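Local coordinates for protein lipase (Rhizopus niveus, PDB 1LGY) that hydrolyses the ester bonds of triacylglycerols and of the partial glycerides derived from them, with strong preference for the 1 and 3 positions, at residues A[51-56]-A[65-70]; A[5-10]-A[232-237]; A[94-99]-A[108-113]; A[169-174]-A[193-198]. All coordinates share one frame; numbering follows the deposited sequence.

Contact 1: A[51-56]-A[65-70]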
loop_
_atom_site.group_PDB
_atom_site.type_symbol
_atom_site.label_atom_id
_atom_site.label_comp_id
_atom_site.label_asym_id
_atom_site.label_seq_id
_atom_site.Cartn_x
_atom_site.Cartn_y
_atom_site.Cartn_z
ATOM N N LYS A 51 14.725 5.262 -12.569
ATOM C CA LYS A 51 15.449 6.439 -12.142
ATOM C C LYS A 51 14.810 6.900 -10.838
ATOM O O LYS A 51 13.647 7.315 -10.905
ATOM C CB LYS A 51 15.342 7.583 -13.179
ATOM C CG LYS A 51 16.160 7.442 -14.452
ATOM C CD LYS A 51 15.312 6.903 -15.640
ATOM C CE LYS A 51 16.189 6.618 -16.900
ATOM N NZ LYS A 51 15.508 5.963 -18.017
ATOM N N ILE A 52 15.480 6.815 -9.664
ATOM C CA ILE A 52 14.923 7.360 -8.422
ATOM C C ILE A 52 14.769 8.883 -8.527
ATOM O O ILE A 52 15.751 9.611 -8.595
ATOM C CB ILE A 52 15.822 7.036 -7.161
ATOM C CG1 ILE A 52 15.655 5.590 -6.788
ATOM C CG2 ILE A 52 15.404 7.869 -5.929
ATOM C CD1 ILE A 52 16.249 5.232 -5.403
ATOM N N ILE A 53 13.563 9.427 -8.548
ATOM C CA ILE A 53 13.398 10.877 -8.642
ATOM C C ILE A 53 13.648 11.520 -7.274
ATOM O O ILE A 53 14.299 12.555 -7.175
ATOM C CB ILE A 53 11.957 11.213 -9.150
ATOM C CG1 ILE A 53 11.572 10.426 -10.399
ATOM C CG2 ILE A 53 11.901 12.689 -9.522
ATOM C CD1 ILE A 53 12.615 10.638 -11.469
ATOM N N THR A 54 13.166 10.911 -6.183
ATOM C CA THR A 54 13.397 11.439 -4.855
ATOM C C THR A 54 13.266 10.351 -3.803
ATOM O O THR A 54 12.706 9.301 -4.079
ATOM C CB THR A 54 12.381 12.564 -4.581
ATOM O OG1 THR A 54 13.128 13.433 -3.755
ATOM C CG2 THR A 54 11.062 12.184 -3.868
ATOM N N THR A 55 13.757 10.540 -2.586
ATOM C CA THR A 55 13.388 9.688 -1.458
ATOM C C THR A 55 13.074 10.681 -0.365
ATOM O O THR A 55 13.612 11.785 -0.416
ATOM C CB THR A 55 14.521 8.792 -0.998
ATOM O OG1 THR A 55 15.495 9.650 -0.421
ATOM C CG2 THR A 55 15.143 7.979 -2.136
ATOM N N PHE A 56 12.204 10.395 0.605
ATOM C CA PHE A 56 11.936 11.280 1.729
ATOM C C PHE A 56 11.833 10.349 2.933
ATOM O O PHE A 56 11.345 9.210 2.853
ATOM C CB PHE A 56 10.615 12.063 1.592
ATOM C CG PHE A 56 9.440 11.256 1.070
ATOM C CD1 PHE A 56 8.661 10.453 1.925
ATOM C CD2 PHE A 56 9.185 11.240 -0.301
ATOM C CE1 PHE A 56 7.653 9.639 1.399
ATOM C CE2 PHE A 56 8.170 10.413 -0.810
ATOM C CZ PHE A 56 7.404 9.610 0.039
ATOM N N GLY A 65 9.892 6.735 1.943
ATOM C CA GLY A 65 9.248 6.459 0.689
ATOM C C GLY A 65 10.080 6.943 -0.461
ATOM O O GLY A 65 11.139 7.526 -0.257
ATOM N N TYR A 66 9.643 6.757 -1.684
ATOM C CA TYR A 66 10.377 7.323 -2.793
ATOM C C TYR A 66 9.579 7.503 -4.057
ATOM O O TYR A 66 8.589 6.812 -4.257
ATOM C CB TYR A 66 11.556 6.462 -3.110
ATOM C CG TYR A 66 11.270 5.041 -3.559
ATOM C CD1 TYR A 66 11.019 4.757 -4.906
ATOM C CD2 TYR A 66 11.321 4.005 -2.626
ATOM C CE1 TYR A 66 10.821 3.437 -5.329
ATOM C CE2 TYR A 66 11.131 2.679 -3.043
ATOM C CZ TYR A 66 10.882 2.421 -4.388
ATOM O OH TYR A 66 10.642 1.137 -4.797
ATOM N N VAL A 67 9.950 8.416 -4.956
ATOM C CA VAL A 67 9.245 8.530 -6.237
ATOM C C VAL A 67 10.219 7.920 -7.246
ATOM O O VAL A 67 11.431 8.163 -7.217
ATOM C CB VAL A 67 8.952 10.013 -6.560
ATOM C CG1 VAL A 67 8.331 10.099 -7.932
ATOM C CG2 VAL A 67 7.942 10.605 -5.566
ATOM N N LEU A 68 9.715 7.087 -8.137
ATOM C CA LEU A 68 10.606 6.428 -9.073
ATOM C C LEU A 68 10.000 6.559 -10.458
ATOM O O LEU A 68 8.790 6.410 -10.535
ATOM C CB LEU A 68 10.704 4.986 -8.622
ATOM C CG LEU A 68 11.489 4.007 -9.477
ATOM C CD1 LEU A 68 12.941 3.992 -9.082
ATOM C CD2 LEU A 68 10.948 2.605 -9.255
ATOM N N ARG A 69 10.695 6.898 -11.545
ATOM C CA ARG A 69 10.106 6.875 -12.890
ATOM C C ARG A 69 10.775 5.785 -13.725
ATOM O O ARG A 69 11.930 5.394 -13.544
ATOM C CB ARG A 69 10.292 8.217 -13.550
ATOM C CG ARG A 69 9.543 8.390 -14.847
ATOM C CD ARG A 69 10.038 9.635 -15.481
ATOM N NE ARG A 69 11.384 9.438 -15.977
ATOM C CZ ARG A 69 12.308 10.367 -15.805
ATOM N NH1 ARG A 69 12.066 11.516 -15.202
ATOM N NH2 ARG A 69 13.548 10.113 -16.156
ATOM N N SER A 70 10.030 5.183 -14.638
ATOM C CA SER A 70 10.504 4.086 -15.488
ATOM C C SER A 70 9.971 4.477 -16.842
ATOM O O SER A 70 8.757 4.391 -17.078
ATOM C CB SER A 70 9.884 2.751 -15.163
ATOM O OG SER A 70 10.103 1.799 -16.195
#

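Contact 2: A[5-10]-A[232-237]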
loop_
_atom_site.group_PDB
_atom_site.type_symbol
_atom_site.label_atom_id
_atom_site.label_comp_id
_atom_site.label_asym_id
_atom_site.label_seq_id
_atom_site.Cartn_x
_atom_site.Cartn_y
_atom_site.Cartn_z
ATOM N N LYS A 5 -18.292 -14.686 -6.760
ATOM C CA LYS A 5 -17.882 -13.681 -5.781
ATOM C C LYS A 5 -16.576 -14.019 -5.063
ATOM O O LYS A 5 -15.954 -13.131 -4.492
ATOM C CB LYS A 5 -18.989 -13.486 -4.743
ATOM C CG LYS A 5 -19.183 -12.032 -4.313
ATOM C CD LYS A 5 -19.433 -11.208 -5.573
ATOM C CE LYS A 5 -19.363 -9.694 -5.372
ATOM N NZ LYS A 5 -19.829 -9.007 -6.580
ATOM N N VAL A 6 -16.122 -15.280 -5.119
ATOM C CA VAL A 6 -14.874 -15.722 -4.545
ATOM C C VAL A 6 -14.221 -16.622 -5.580
ATOM O O VAL A 6 -14.483 -17.821 -5.647
ATOM C CB VAL A 6 -15.182 -16.441 -3.231
ATOM C CG1 VAL A 6 -14.085 -17.347 -2.718
ATOM C CG2 VAL A 6 -15.277 -15.347 -2.198
ATOM N N VAL A 7 -13.391 -15.989 -6.428
ATOM C CA VAL A 7 -12.723 -16.646 -7.530
ATOM C C VAL A 7 -11.301 -17.044 -7.219
ATOM O O VAL A 7 -10.753 -16.647 -6.202
ATOM C CB VAL A 7 -12.667 -15.761 -8.788
ATOM C CG1 VAL A 7 -14.062 -15.359 -9.276
ATOM C CG2 VAL A 7 -11.871 -14.529 -8.463
ATOM N N ALA A 8 -10.704 -17.902 -8.034
ATOM C CA ALA A 8 -9.294 -18.168 -7.872
ATOM C C ALA A 8 -8.612 -17.175 -8.787
ATOM O O ALA A 8 -9.235 -16.643 -9.715
ATOM C CB ALA A 8 -8.957 -19.542 -8.322
ATOM N N ALA A 9 -7.327 -16.883 -8.541
ATOM C CA ALA A 9 -6.628 -15.914 -9.354
ATOM C C ALA A 9 -5.899 -16.578 -10.496
ATOM O O ALA A 9 -5.309 -17.655 -10.428
ATOM C CB ALA A 9 -5.633 -15.146 -8.512
ATOM N N THR A 10 -6.068 -15.884 -11.605
ATOM C CA THR A 10 -5.495 -16.233 -12.885
ATOM C C THR A 10 -4.016 -16.015 -12.698
ATOM O O THR A 10 -3.639 -15.068 -12.011
ATOM C CB THR A 10 -6.190 -15.301 -13.900
ATOM O OG1 THR A 10 -6.184 -15.995 -15.122
ATOM C CG2 THR A 10 -5.511 -14.028 -14.178
ATOM N N VAL A 232 -4.102 -18.232 -4.495
ATOM C CA VAL A 232 -4.675 -16.930 -4.197
ATOM C C VAL A 232 -6.179 -16.855 -4.530
ATOM O O VAL A 232 -6.628 -16.786 -5.684
ATOM C CB VAL A 232 -3.872 -15.910 -4.998
ATOM C CG1 VAL A 232 -4.440 -14.542 -4.740
ATOM C CG2 VAL A 232 -2.390 -16.014 -4.648
ATOM N N GLN A 233 -7.047 -16.814 -3.541
ATOM C CA GLN A 233 -8.460 -16.629 -3.787
ATOM C C GLN A 233 -8.706 -15.139 -3.783
ATOM O O GLN A 233 -8.020 -14.406 -3.068
ATOM C CB GLN A 233 -9.090 -17.337 -2.693
ATOM C CG GLN A 233 -10.407 -16.897 -2.185
ATOM C CD GLN A 233 -10.804 -17.870 -1.075
ATOM O OE1 GLN A 233 -10.877 -19.092 -1.290
ATOM N NE2 GLN A 233 -11.058 -17.360 0.133
ATOM N N ILE A 234 -9.675 -14.686 -4.582
ATOM C CA ILE A 234 -10.000 -13.277 -4.693
ATOM C C ILE A 234 -11.405 -13.094 -4.203
ATOM O O ILE A 234 -12.281 -13.762 -4.726
ATOM C CB ILE A 234 -9.961 -12.783 -6.125
ATOM C CG1 ILE A 234 -8.581 -12.947 -6.702
ATOM C CG2 ILE A 234 -10.382 -11.311 -6.154
ATOM C CD1 ILE A 234 -8.361 -12.200 -8.049
ATOM N N CYS A 235 -11.612 -12.256 -3.185
ATOM C CA CYS A 235 -12.915 -11.858 -2.753
ATOM C C CYS A 235 -13.148 -10.550 -3.469
ATOM O O CYS A 235 -12.867 -9.437 -3.020
ATOM C CB CYS A 235 -12.924 -11.653 -1.288
ATOM S SG CYS A 235 -13.246 -13.158 -0.363
ATOM N N THR A 236 -13.737 -10.729 -4.640
ATOM C CA THR A 236 -14.023 -9.649 -5.556
ATOM C C THR A 236 -14.946 -8.523 -5.109
ATOM O O THR A 236 -15.074 -7.563 -5.880
ATOM C CB THR A 236 -14.575 -10.258 -6.865
ATOM O OG1 THR A 236 -15.874 -10.755 -6.550
ATOM C CG2 THR A 236 -13.667 -11.335 -7.455
ATOM N N SER A 237 -15.589 -8.531 -3.927
ATOM C CA SER A 237 -16.335 -7.342 -3.516
ATOM C C SER A 237 -15.383 -6.184 -3.255
ATOM O O SER A 237 -14.182 -6.415 -3.137
ATOM C CB SER A 237 -17.071 -7.536 -2.249
ATOM O OG SER A 237 -17.530 -8.874 -2.269
#

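Contact 3: A[94-99]-A[108-113]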
loop_
_atom_site.group_PDB
_atom_site.type_symbol
_atom_site.label_atom_id
_atom_site.label_comp_id
_atom_site.label_asym_id
_atom_site.label_seq_id
_atom_site.Cartn_x
_atom_site.Cartn_y
_atom_site.Cartn_z
ATOM N N VAL A 94 -2.642 3.084 18.719
ATOM C CA VAL A 94 -3.844 3.553 19.422
ATOM C C VAL A 94 -4.975 3.443 18.407
ATOM O O VAL A 94 -4.795 3.898 17.283
ATOM C CB VAL A 94 -3.726 5.004 19.861
ATOM C CG1 VAL A 94 -4.937 5.388 20.660
ATOM C CG2 VAL A 94 -2.561 5.183 20.779
ATOM N N PHE A 95 -6.133 2.853 18.727
ATOM C CA PHE A 95 -7.191 2.701 17.750
ATOM C C PHE A 95 -8.188 3.838 17.933
ATOM O O PHE A 95 -9.380 3.640 18.186
ATOM C CB PHE A 95 -7.927 1.408 17.921
ATOM C CG PHE A 95 -7.104 0.124 17.911
ATOM C CD1 PHE A 95 -5.980 -0.033 17.077
ATOM C CD2 PHE A 95 -7.514 -0.920 18.740
ATOM C CE1 PHE A 95 -5.290 -1.248 17.096
ATOM C CE2 PHE A 95 -6.823 -2.128 18.748
ATOM C CZ PHE A 95 -5.708 -2.297 17.926
ATOM N N ASN A 96 -7.679 5.064 17.803
ATOM C CA ASN A 96 -8.494 6.235 17.829
ATOM C C ASN A 96 -8.576 6.913 16.454
ATOM O O ASN A 96 -7.777 6.645 15.571
ATOM C CB ASN A 96 -7.933 7.173 18.825
ATOM C CG ASN A 96 -6.562 7.718 18.512
ATOM O OD1 ASN A 96 -6.270 8.835 18.926
ATOM N ND2 ASN A 96 -5.654 7.030 17.820
ATOM N N PHE A 97 -9.522 7.822 16.230
ATOM C CA PHE A 97 -9.738 8.409 14.917
ATOM C C PHE A 97 -9.478 9.891 14.803
ATOM O O PHE A 97 -9.470 10.603 15.801
ATOM C CB PHE A 97 -11.159 8.228 14.497
ATOM C CG PHE A 97 -11.640 6.857 14.070
ATOM C CD1 PHE A 97 -11.415 6.453 12.753
ATOM C CD2 PHE A 97 -12.350 6.052 14.951
ATOM C CE1 PHE A 97 -11.901 5.229 12.300
ATOM C CE2 PHE A 97 -12.833 4.845 14.505
ATOM C CZ PHE A 97 -12.610 4.437 13.188
ATOM N N SER A 98 -9.290 10.358 13.563
ATOM C CA SER A 98 -9.269 11.784 13.205
ATOM C C SER A 98 -10.277 11.946 12.069
ATOM O O SER A 98 -10.651 10.998 11.364
ATOM C CB SER A 98 -7.963 12.280 12.626
ATOM O OG SER A 98 -6.941 12.414 13.608
ATOM N N ASP A 99 -10.742 13.166 11.858
ATOM C CA ASP A 99 -11.697 13.448 10.815
ATOM C C ASP A 99 -10.945 13.544 9.531
ATOM O O ASP A 99 -9.815 14.043 9.479
ATOM C CB ASP A 99 -12.430 14.775 11.020
ATOM C CG ASP A 99 -13.614 14.698 11.981
ATOM O OD1 ASP A 99 -14.179 13.607 12.131
ATOM O OD2 ASP A 99 -13.993 15.735 12.558
ATOM N N VAL A 108 -10.339 8.704 9.524
ATOM C CA VAL A 108 -9.267 7.747 9.297
ATOM C C VAL A 108 -8.480 7.595 10.596
ATOM O O VAL A 108 -8.601 8.437 11.482
ATOM C CB VAL A 108 -8.343 8.262 8.161
ATOM C CG1 VAL A 108 -9.100 8.286 6.843
ATOM C CG2 VAL A 108 -7.887 9.682 8.450
ATOM N N HIS A 109 -7.614 6.587 10.720
ATOM C CA HIS A 109 -6.793 6.390 11.892
ATOM C C HIS A 109 -6.023 7.648 12.143
ATOM O O HIS A 109 -5.470 8.235 11.233
ATOM C CB HIS A 109 -5.855 5.240 11.641
ATOM C CG HIS A 109 -4.960 4.844 12.806
ATOM N ND1 HIS A 109 -5.152 3.928 13.743
ATOM C CD2 HIS A 109 -3.723 5.347 13.028
ATOM C CE1 HIS A 109 -4.090 3.858 14.503
ATOM N NE2 HIS A 109 -3.237 4.727 14.049
ATOM N N ALA A 110 -6.084 8.138 13.357
ATOM C CA ALA A 110 -5.317 9.304 13.757
ATOM C C ALA A 110 -3.801 9.266 13.583
ATOM O O ALA A 110 -3.247 10.283 13.182
ATOM C CB ALA A 110 -5.571 9.612 15.219
ATOM N N GLY A 111 -3.046 8.197 13.884
ATOM C CA GLY A 111 -1.592 8.245 13.753
ATOM C C GLY A 111 -1.119 8.141 12.310
ATOM O O GLY A 111 -0.118 8.766 11.949
ATOM N N PHE A 112 -1.859 7.393 11.466
ATOM C CA PHE A 112 -1.439 7.144 10.103
ATOM C C PHE A 112 -1.663 8.413 9.330
ATOM O O PHE A 112 -0.817 8.777 8.531
ATOM C CB PHE A 112 -2.244 6.038 9.445
ATOM C CG PHE A 112 -2.171 4.603 9.979
ATOM C CD1 PHE A 112 -1.151 4.159 10.809
ATOM C CD2 PHE A 112 -3.189 3.713 9.613
ATOM C CE1 PHE A 112 -1.169 2.831 11.269
ATOM C CE2 PHE A 112 -3.192 2.392 10.069
ATOM C CZ PHE A 112 -2.174 1.949 10.905
ATOM N N LEU A 113 -2.771 9.124 9.568
ATOM C CA LEU A 113 -2.970 10.435 9.005
ATOM C C LEU A 113 -1.914 11.394 9.537
ATOM O O LEU A 113 -1.326 12.046 8.682
ATOM C CB LEU A 113 -4.355 10.938 9.351
ATOM C CG LEU A 113 -4.637 12.211 8.632
ATOM C CD1 LEU A 113 -4.719 12.011 7.126
ATOM C CD2 LEU A 113 -5.909 12.731 9.197
#

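Contact 4: A[169-174]-A[193-198]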
loop_
_atom_site.group_PDB
_atom_site.type_symbol
_atom_site.label_atom_id
_atom_site.label_comp_id
_atom_site.label_asym_id
_atom_site.label_seq_id
_atom_site.Cartn_x
_atom_site.Cartn_y
_atom_site.Cartn_z
ATOM N N ASN A 169 -5.222 6.524 -14.851
ATOM C CA ASN A 169 -3.816 6.504 -14.645
ATOM C C ASN A 169 -3.456 6.538 -13.173
ATOM O O ASN A 169 -2.318 6.864 -12.844
ATOM C CB ASN A 169 -3.318 7.674 -15.435
ATOM C CG ASN A 169 -3.794 8.998 -14.918
ATOM O OD1 ASN A 169 -3.233 10.030 -15.291
ATOM N ND2 ASN A 169 -4.776 9.064 -14.050
ATOM N N LEU A 170 -4.400 6.310 -12.265
ATOM C CA LEU A 170 -4.013 6.153 -10.877
ATOM C C LEU A 170 -4.482 4.771 -10.472
ATOM O O LEU A 170 -5.615 4.352 -10.681
ATOM C CB LEU A 170 -4.659 7.171 -9.961
ATOM C CG LEU A 170 -4.243 7.112 -8.487
ATOM C CD1 LEU A 170 -2.754 7.321 -8.296
ATOM C CD2 LEU A 170 -4.971 8.205 -7.770
ATOM N N SER A 171 -3.504 4.036 -9.951
ATOM C CA SER A 171 -3.713 2.703 -9.430
ATOM C C SER A 171 -3.139 2.566 -8.016
ATOM O O SER A 171 -2.207 3.294 -7.717
ATOM C CB SER A 171 -3.045 1.770 -10.366
ATOM O OG SER A 171 -4.109 0.974 -10.814
ATOM N N ILE A 172 -3.577 1.694 -7.104
ATOM C CA ILE A 172 -3.050 1.602 -5.740
ATOM C C ILE A 172 -2.894 0.130 -5.453
ATOM O O ILE A 172 -3.856 -0.585 -5.694
ATOM C CB ILE A 172 -3.995 2.105 -4.600
ATOM C CG1 ILE A 172 -4.336 3.547 -4.706
ATOM C CG2 ILE A 172 -3.241 2.004 -3.270
ATOM C CD1 ILE A 172 -5.542 3.891 -3.843
ATOM N N PHE A 173 -1.760 -0.338 -4.893
ATOM C CA PHE A 173 -1.571 -1.747 -4.561
ATOM C C PHE A 173 -1.016 -1.920 -3.174
ATOM O O PHE A 173 -0.045 -1.227 -2.903
ATOM C CB PHE A 173 -0.595 -2.390 -5.496
ATOM C CG PHE A 173 -1.205 -2.779 -6.822
ATOM C CD1 PHE A 173 -1.368 -1.830 -7.834
ATOM C CD2 PHE A 173 -1.535 -4.105 -7.059
ATOM C CE1 PHE A 173 -1.859 -2.223 -9.089
ATOM C CE2 PHE A 173 -2.025 -4.483 -8.309
ATOM C CZ PHE A 173 -2.184 -3.550 -9.318
ATOM N N THR A 174 -1.528 -2.725 -2.248
ATOM C CA THR A 174 -0.787 -2.899 -1.005
ATOM C C THR A 174 -0.645 -4.361 -0.620
ATOM O O THR A 174 -1.484 -5.179 -0.951
ATOM C CB THR A 174 -1.463 -2.135 0.210
ATOM O OG1 THR A 174 -2.654 -2.833 0.554
ATOM C CG2 THR A 174 -1.855 -0.705 -0.089
ATOM N N GLY A 193 -13.514 4.935 -7.687
ATOM C CA GLY A 193 -13.248 4.066 -8.817
ATOM C C GLY A 193 -11.756 3.782 -9.024
ATOM O O GLY A 193 -11.402 3.033 -9.944
ATOM N N ILE A 194 -10.862 4.333 -8.195
ATOM C CA ILE A 194 -9.437 4.065 -8.300
ATOM C C ILE A 194 -9.274 2.578 -8.023
ATOM O O ILE A 194 -9.789 2.106 -7.008
ATOM C CB ILE A 194 -8.678 4.876 -7.259
ATOM C CG1 ILE A 194 -8.902 6.351 -7.477
ATOM C CG2 ILE A 194 -7.195 4.519 -7.335
ATOM C CD1 ILE A 194 -8.575 6.795 -8.917
ATOM N N PRO A 195 -8.663 1.745 -8.866
ATOM C CA PRO A 195 -8.396 0.356 -8.498
ATOM C C PRO A 195 -7.469 0.217 -7.318
ATOM O O PRO A 195 -6.380 0.767 -7.249
ATOM C CB PRO A 195 -7.873 -0.263 -9.731
ATOM C CG PRO A 195 -7.475 0.894 -10.573
ATOM C CD PRO A 195 -8.523 1.943 -10.289
ATOM N N PHE A 196 -7.981 -0.484 -6.328
ATOM C CA PHE A 196 -7.252 -0.774 -5.114
ATOM C C PHE A 196 -7.273 -2.281 -4.925
ATOM O O PHE A 196 -8.332 -2.894 -4.832
ATOM C CB PHE A 196 -7.978 -0.026 -4.021
ATOM C CG PHE A 196 -7.386 -0.186 -2.639
ATOM C CD1 PHE A 196 -6.033 -0.312 -2.456
ATOM C CD2 PHE A 196 -8.237 -0.206 -1.544
ATOM C CE1 PHE A 196 -5.519 -0.458 -1.164
ATOM C CE2 PHE A 196 -7.743 -0.350 -0.273
ATOM C CZ PHE A 196 -6.389 -0.476 -0.091
ATOM N N GLN A 197 -6.099 -2.875 -4.847
ATOM C CA GLN A 197 -5.928 -4.291 -4.694
ATOM C C GLN A 197 -5.242 -4.582 -3.367
ATOM O O GLN A 197 -4.045 -4.319 -3.303
ATOM C CB GLN A 197 -5.064 -4.790 -5.807
ATOM C CG GLN A 197 -5.606 -4.672 -7.212
ATOM C CD GLN A 197 -6.716 -5.663 -7.489
ATOM O OE1 GLN A 197 -6.724 -6.793 -6.982
ATOM N NE2 GLN A 197 -7.675 -5.224 -8.311
ATOM N N ARG A 198 -5.905 -5.130 -2.314
ATOM C CA ARG A 198 -5.269 -5.454 -1.068
ATOM C C ARG A 198 -4.893 -6.928 -1.017
ATOM O O ARG A 198 -5.781 -7.766 -0.844
ATOM C CB ARG A 198 -6.159 -5.224 0.153
ATOM C CG ARG A 198 -6.893 -3.935 0.196
ATOM C CD ARG A 198 -7.730 -3.813 1.424
ATOM N NE ARG A 198 -8.846 -4.751 1.469
ATOM C CZ ARG A 198 -8.846 -5.809 2.308
ATOM N NH1 ARG A 198 -7.800 -6.036 3.119
ATOM N NH2 ARG A 198 -9.917 -6.614 2.408
#

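Contact 1: A[51-56]-A[65-70]
A classic beta bulge marks this antiparallel hairpin, where Ile53 and Thr54 both face Val67 across strands 51-58 and 63-70. Val67 O takes a bond from Ile53 N at 2.8 Å and a long, weak one from Thr54 N, while Val67 N returns to Thr54 O at 3.0 Å. On either side of the bulge the pairing is regular: Lys51 and Arg69 exchange two backbone bonds, as do Phe56 and Gly65. Ile53 points toward the other strand and packs on Val67 and Arg69. There Ile53 CB lies 4.0 Å from Val67 CG1, and Ile53 CD1 sits over one face of the Arg69 guanidinium, 3.9 Å from NH1. Lys51 CD approaches the same group obliquely, 3.7 Å from Arg69 NH2. At the other end Phe56 CG stands between its own N and carbonyl carbon (chi1 42°), which folds the ring over Gly65, with Phe56 CE1 3.6 Å from Gly65 CA. On the reverse face, which also carries Thr55 and Tyr66, Ile52 CG1 meets Leu68 CD1. Helix 110-133 touches Ile53 and Phe56, and its Gln130 binds Arg69 NH1. Asp71 forms salt bridges with both Lys51 and Arg69; the shared carboxylate probably offsets their like charges where the Lys51 chain lies against the Arg69 guanidinium.

Contact 2: A[5-10]-A[232-237]
The N-terminal strand 6-8 runs antiparallel to strand 232-235, their axes 4.5 Å apart at closest approach and inclined at 149°. Val7 and Ile234 form the hydrogen-bonded pair: Ile234 N reaches Val7 O at 2.8 Å in a nearly straight bond (167°), and Val7 N answers to Ile234 O. Beyond the strand, Ala9 N binds Val232 O at 2.9 Å. At the other end Lys5 O accepts from two groups of one residue, Thr236 N and Thr236 OG1, both approaching from the same face of the carbonyl. Thr236 OG1 comes from above the carbonyl plane, 3.1 Å from Lys5 O; its place between the Thr236 N and carbonyl carbon (chi1 70°) turns it back toward Lys5. The Lys5 chain bends at chi2 and lays Lys5 CE 3.7 Å from Ser237 OG. In the fold, segment 5-10 supplies an edge strand of the large mixed alpha/beta-hydrolase sheet, ahead of helix 11-26. One face of this edge carries Val7, whose CG2 presses tightly on Ile234 CB at 3.5 Å and also touches Thr236 CG2. Ala9 CB extends the apolar patch to Ile234 CD1 and Val232 CG1, with Ile14 of the following helix against Ala9. On the reverse face Val6 divides its methyls: CG1 rests on Gln233 CG and CD, and CG2 meets Cys235 SG at 3.5 Å. That sulfur is bonded to Cys244, tying the strand to a later loop, while Gln233 OE1 is held by Lys226 NZ on strand 221-227.

Contact 3: A[94-99]-A[108-113]
Ser98 N donates to Val108 O at 2.9 Å in a nearly straight bond (171°), and Val108 N returns to Ser98 O at 3.0 Å. Two residues along on each segment, Ala110 N gives its hydrogen to Asn96 O at 3.2 Å, so the first turn of helix 110-133 is fastened to segment 94-99. The methyl of Ala110 points into the contact: Ser98 OG lies 3.5 Å from Ala110 CB, and the Asn96 amide reaches the same methyl through ND2 at 3.7 Å. Asn96 CG stands between its N and carbonyl carbon (chi1 65°), which swings the amide toward the helix start. This is a short two-stranded antiparallel hairpin, 97-99 with 107-109, separate from the main sheet and running directly into a helix, with His109 at the N-cap position. Leu113, one turn into that helix, sets CD2 4.0 Å from Ser98 CB. The ring of Phe97 presents its edge to Val108 O, CD1 being 3.7 Å away, and stacks beyond the hairpin on Phe216. Farther out, Leu153 of helix 146-161 packs on Val108, a salt bridge joins Asp99 to Lys107, and a backbone bond to Val180 anchors His109.

Contact 4: A[169-174]-A[193-198]
Pro195 O receives the N-H of Ile172 N at 3.0 Å, the shortest hydrogen bond between the two segments, whose parallel strands diverge by only 6°. Thr174 N then binds Gln197 O at 3.2 Å, and between the two a weak bond runs from Gln197 N to Ile172 O. On one face Ile172 touches two neighbours with different branches. With its CG2 opposite the backbone N and CG1 opposite the carbonyl carbon (chi1 -62°), it sends CG2 to Phe196 CD1 at 3.7 Å and CD1 to Ile194 CG2 at 3.9 Å. Thr174 CG2 meets the edge of the Phe196 ring at CE1, 3.8 Å away. Ile194 CD1 also touches Leu170 CD2, and helix 146-161 covers this face through Leu152 and Met156. On the reverse face Phe173 and Gln197 lie alongside, pointing the same way, ring and amide planes 38° apart; Phe173 CE2 is 3.8 Å from Gln197 CG. Helix 11-26 meets them there through Glu16 and Phe17. Strand 170-175, helix 183-192 and strand 196-201 form a beta-alpha-beta crossover in the central alpha/beta-hydrolase sheet; within it the Thr174 side chain lies about 9 Å from those of catalytic Ser145 and Asp204.

How the contacts relate
Contacts 1, 2 and 4 all belong to the one mixed sheet: contact 4 sits in its interior, while contacts 1 and 2 are at its two edges, their centres 32 Å apart on opposite sides of the chain's centre. Contact 3 is a separate small hairpin, about 11 Å from contact 4 at the nearest atoms. Contact 4 alone is parallel and largely buried, and its packing is chiefly aliphatic and aromatic. The edge pairs are antiparallel and mix apolar packing with charged or hydroxyl groups near solvent. Helix 11-26 lies against both contacts 2 and 4, helix 110-133 begins in contact 3 and packs on Ile53 and Phe56 of contact 1, and helix 146-161 meets contacts 3 and 4.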